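Local coordinates for Slr1951 protein (Synechocystis sp., PDB 3HX1) that is of unknown function but carries an FHA domain, a fold that generally recognises phosphothreonine peptides, and so probably takes part in phosphorylation-dependent protein binding, at residues Leu27-Thr30 with Phe31-Ile34; Asp72-Glu75 with Asp76-Ser80. All blocks are in the same frame, centred on the assembly; numbering follows the deposited sequence.

Contact 1 of 2, residues Leu27-Thr30 with Phe31-Ile34; sequences LTET and FYTI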
loop_
_atom_site.group_PDB
_atom_site.type_symbol
_atom_site.label_atom_id
_atom_site.label_comp_id
_atom_site.label_asym_id
_atom_site.label_seq_id
_atom_site.Cartn_x
_atom_site.Cartn_y
_atom_site.Cartn_z
ATOM N N LEU A 27 4.271 7.813 -6.534
ATOM C CA LEU A 27 3.085 8.316 -5.847
ATOM C C LEU A 27 2.954 9.806 -6.133
ATOM O O LEU A 27 3.772 10.616 -5.698
ATOM C CB LEU A 27 3.197 8.048 -4.353
ATOM C CG LEU A 27 2.213 7.010 -3.812
ATOM C CD1 LEU A 27 2.043 5.860 -4.775
ATOM C CD2 LEU A 27 2.721 6.520 -2.465
ATOM N N THR A 28 1.906 10.150 -6.871
ATOM C CA THR A 28 1.668 11.518 -7.305
ATOM C C THR A 28 0.412 12.171 -6.749
ATOM O O THR A 28 0.398 13.372 -6.474
ATOM C CB THR A 28 1.590 11.547 -8.866
ATOM O OG1 THR A 28 2.912 11.532 -9.419
ATOM C CG2 THR A 28 0.832 12.766 -9.357
ATOM N N GLU A 29 -0.644 11.382 -6.586
ATOM C CA GLU A 29 -1.916 11.915 -6.121
ATOM C C GLU A 29 -2.128 12.018 -4.614
ATOM O O GLU A 29 -1.295 11.589 -3.816
ATOM C CB GLU A 29 -3.065 11.117 -6.748
ATOM C CG GLU A 29 -3.110 11.179 -8.277
ATOM C CD GLU A 29 -3.124 12.608 -8.803
ATOM O OE1 GLU A 29 -4.067 13.357 -8.470
ATOM O OE2 GLU A 29 -2.188 12.984 -9.544
ATOM N N THR A 30 -3.276 12.584 -4.254
ATOM C CA THR A 30 -3.676 12.810 -2.874
ATOM C C THR A 30 -4.330 11.612 -2.203
ATOM O O THR A 30 -4.200 11.412 -0.990
ATOM C CB THR A 30 -4.660 13.983 -2.809
ATOM O OG1 THR A 30 -3.973 15.196 -3.134
ATOM C CG2 THR A 30 -5.279 14.093 -1.429
ATOM N N PHE A 31 -5.044 10.823 -2.994
ATOM C CA PHE A 31 -5.747 9.658 -2.484
ATOM C C PHE A 31 -5.525 8.499 -3.456
ATOM O O PHE A 31 -5.537 8.684 -4.672
ATOM C CB PHE A 31 -7.236 9.993 -2.380
ATOM C CG PHE A 31 -8.077 8.898 -1.792
ATOM C CD1 PHE A 31 -8.243 8.786 -0.417
ATOM C CD2 PHE A 31 -8.728 7.994 -2.619
ATOM C CE1 PHE A 31 -9.050 7.789 0.125
ATOM C CE2 PHE A 31 -9.535 6.994 -2.088
ATOM C CZ PHE A 31 -9.697 6.891 -0.712
ATOM N N TYR A 32 -5.307 7.307 -2.914
ATOM C CA TYR A 32 -5.089 6.126 -3.738
ATOM C C TYR A 32 -5.734 4.920 -3.087
ATOM O O TYR A 32 -5.491 4.653 -1.913
ATOM C CB TYR A 32 -3.599 5.827 -3.872
ATOM C CG TYR A 32 -2.821 6.675 -4.845
ATOM C CD1 TYR A 32 -3.026 6.569 -6.221
ATOM C CD2 TYR A 32 -1.816 7.532 -4.394
ATOM C CE1 TYR A 32 -2.236 7.285 -7.126
ATOM C CE2 TYR A 32 -1.022 8.251 -5.286
ATOM C CZ TYR A 32 -1.235 8.127 -6.651
ATOM O OH TYR A 32 -0.433 8.831 -7.525
ATOM N N THR A 33 -6.564 4.193 -3.826
ATOM C CA THR A 33 -7.149 2.979 -3.270
ATOM C C THR A 33 -6.188 1.893 -3.714
ATOM O O THR A 33 -5.534 2.023 -4.750
ATOM C CB THR A 33 -8.552 2.664 -3.825
ATOM O OG1 THR A 33 -8.513 2.659 -5.258
ATOM C CG2 THR A 33 -9.558 3.689 -3.336
ATOM N N ILE A 34 -6.095 0.828 -2.936
ATOM C CA ILE A 34 -5.180 -0.251 -3.256
ATOM C C ILE A 34 -5.884 -1.582 -3.122
ATOM O O ILE A 34 -6.645 -1.795 -2.173
ATOM C CB ILE A 34 -3.990 -0.232 -2.292
ATOM C CG1 ILE A 34 -3.241 1.095 -2.418
ATOM C CG2 ILE A 34 -3.074 -1.400 -2.574
ATOM C CD1 ILE A 34 -2.171 1.279 -1.373
#
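Tyr32 reaches back to the loop Leu27-Thr30 in a local contact between a strand residue and the connection just before it, where the chain of this FHA beta sandwich passes from strand 21-27 of one sheet to strand 31-35 of the other. The example illustrates how a tyrosine can fix a sheet-to-sheet connection by accepting hydrogen bonds from two consecutive backbone N-H groups. The donors are Thr28 N, 2.8 Å from Tyr32 OH and lying in the plane of the ring at its edge, and Glu29 N, 2.7 Å from the same OH, with a nearly straight N-H...O angle of 166°. Tyr32 CG stands beside its own backbone N and anti to the carbonyl carbon (chi1 -78°), a setting that sends the ring back along the preceding loop. Glu29 lays its CB over one ring face as a CH-pi contact, 4.0 Å from the centroid of the Tyr32 ring, before its chain bends at CG and carries the carboxylate away. Leu27, whose side chain is buried, meets the CE2 side of the ring at a slant. A phenylalanine here, lacking the hydroxyl, would probably leave the amides of Thr28 and Glu29 without their shared acceptor and the connection freer to move. Tyr68 and Arg58 tie down carbonyls of the same loop, the hydroxyl of Tyr68 bonding Glu29 O and Arg58 bonding Thr28 O; both belong to neighbouring strands of the second sheet. On the Leu27 side, the closest approach to the ring is CG to Tyr32 CE2, at 3.8 Å.

Contact 2 of 2, residues Asp72-Glu75 with Asp76-Ser80; sequences DGDE and DGQSS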
loop_
_atom_site.group_PDB
_atom_site.type_symbol
_atom_site.label_atom_id
_atom_site.label_comp_id
_atom_site.label_asym_id
_atom_site.label_seq_id
_atom_site.Cartn_x
_atom_site.Cartn_y
_atom_site.Cartn_z
ATOM N N ASP A 72 -6.364 0.814 6.677
ATOM C CA ASP A 72 -6.833 -0.497 6.258
ATOM C C ASP A 72 -8.305 -0.429 5.890
ATOM O O ASP A 72 -9.061 0.345 6.478
ATOM C CB ASP A 72 -6.624 -1.525 7.379
ATOM C CG ASP A 72 -7.124 -2.916 7.003
ATOM O OD1 ASP A 72 -6.622 -3.508 6.018
ATOM O OD2 ASP A 72 -8.028 -3.423 7.700
ATOM N N GLY A 73 -8.692 -1.238 4.903
ATOM C CA GLY A 73 -10.078 -1.293 4.448
ATOM C C GLY A 73 -10.377 -0.463 3.213
ATOM O O GLY A 73 -9.581 0.400 2.835
ATOM N N ASP A 74 -11.516 -0.722 2.575
ATOM C CA ASP A 74 -11.887 0.039 1.371
ATOM C C ASP A 74 -12.444 1.415 1.717
ATOM O O ASP A 74 -12.440 1.818 2.884
ATOM C CB ASP A 74 -12.894 -0.727 0.492
ATOM C CG ASP A 74 -14.097 -1.236 1.265
ATOM O OD1 ASP A 74 -14.575 -0.528 2.179
ATOM O OD2 ASP A 74 -14.575 -2.347 0.939
ATOM N N GLU A 75 -12.907 2.140 0.703
ATOM C CA GLU A 75 -13.450 3.484 0.907
ATOM C C GLU A 75 -14.689 3.517 1.802
ATOM O O GLU A 75 -14.958 4.518 2.462
ATOM C CB GLU A 75 -13.766 4.130 -0.444
ATOM C CG GLU A 75 -12.550 4.681 -1.180
ATOM C CD GLU A 75 -12.909 5.253 -2.542
ATOM O OE1 GLU A 75 -13.195 4.456 -3.464
ATOM O OE2 GLU A 75 -12.915 6.497 -2.687
ATOM N N ASP A 76 -15.448 2.426 1.816
ATOM C CA ASP A 76 -16.637 2.342 2.658
ATOM C C ASP A 76 -16.214 2.123 4.101
ATOM O O ASP A 76 -17.027 2.228 5.022
ATOM C CB ASP A 76 -17.537 1.183 2.223
ATOM C CG ASP A 76 -18.827 1.659 1.602
ATOM O OD1 ASP A 76 -18.779 2.210 0.483
ATOM O OD2 ASP A 76 -19.887 1.494 2.241
ATOM N N GLY A 77 -14.937 1.808 4.292
ATOM C CA GLY A 77 -14.430 1.583 5.629
ATOM C C GLY A 77 -14.470 0.123 6.001
ATOM O O GLY A 77 -14.261 -0.226 7.165
ATOM N N GLN A 78 -14.751 -0.736 5.026
ATOM C CA GLN A 78 -14.775 -2.165 5.307
ATOM C C GLN A 78 -13.381 -2.738 5.119
ATOM O O GLN A 78 -12.761 -2.586 4.064
ATOM C CB GLN A 78 -15.762 -2.900 4.401
ATOM C CG GLN A 78 -15.797 -4.407 4.660
ATOM C CD GLN A 78 -17.165 -5.021 4.405
ATOM O OE1 GLN A 78 -17.730 -4.878 3.323
ATOM N NE2 GLN A 78 -17.701 -5.712 5.407
ATOM N N SER A 79 -12.889 -3.390 6.161
ATOM C CA SER A 79 -11.564 -3.974 6.130
ATOM C C SER A 79 -11.559 -5.416 5.655
ATOM O O SER A 79 -12.604 -6.038 5.491
ATOM C CB SER A 79 -10.927 -3.864 7.516
ATOM O OG SER A 79 -11.886 -4.097 8.534
ATOM N N SER A 80 -10.356 -5.929 5.427
ATOM C CA SER A 80 -10.126 -7.292 4.963
ATOM C C SER A 80 -9.855 -8.174 6.172
ATOM O O SER A 80 -9.965 -7.709 7.307
ATOM C CB SER A 80 -8.911 -7.292 4.041
ATOM O OG SER A 80 -7.937 -6.359 4.510
#
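Asp74 opens a type I turn and folds its carboxylate over the amides ahead of it, and with Asp76 and Asp72 it supplies much of the contact. Asp74 CG sits between the backbone N and the carbonyl carbon (chi1 51°), which brings OD1 against those amides. Gln78 N binds Asp74 OD1 at 2.9 Å, coming from above the carboxylate plane, and Asp76 N adds a weak Asx-turn bond of 3.1 Å to the same Asp74 OD1. The backbone closes around this side chain: Gly77 N donates to Asp74 O at 2.9 Å, and Asp74 N donates to Gln78 O at 2.7 Å. Asp76 rests its CB 3.4 Å from Asp74 OD1, and the two acidic groups do not touch. Asp72, its CG anti to the backbone N (chi1 179°), directs its carboxylate at the two serines, OD1 lying 3.5 Å from Ser80 OG, a hydroxyl bonded to Asn82 O. Gly73 passes within 3.0 Å of Gln78 O through its CA, where a side chain would collide. The paired backbone bonds, with Gly77 at positive phi, make this a type I turn followed by a G1 beta bulge, the pattern of a 3:5 hairpin loop, in a surface loop of the FHA domain.

In the fold
Contact 1 and contact 2 come in series along the chain, the first closing at Ile34 well before the second opens at Asp72, and their centres lie about 15 Å apart. Both are attached to the same mixed sheet: 31-34 belongs to strand 31-35, and the loop 72-80 leaves the end of strand 68-72, with strand 54-58 lying between those two. They also meet directly, the carboxylate of Glu75 packing against Phe31, with CE2 of Phe31 3.5 Å from Glu75 OE2, and against Thr33. Contact 1 sets the entry into this sheet; contact 2, at the opposite end, touches Ser50 and His53 and probably lies at the edge where FHA domains bind phosphopeptides.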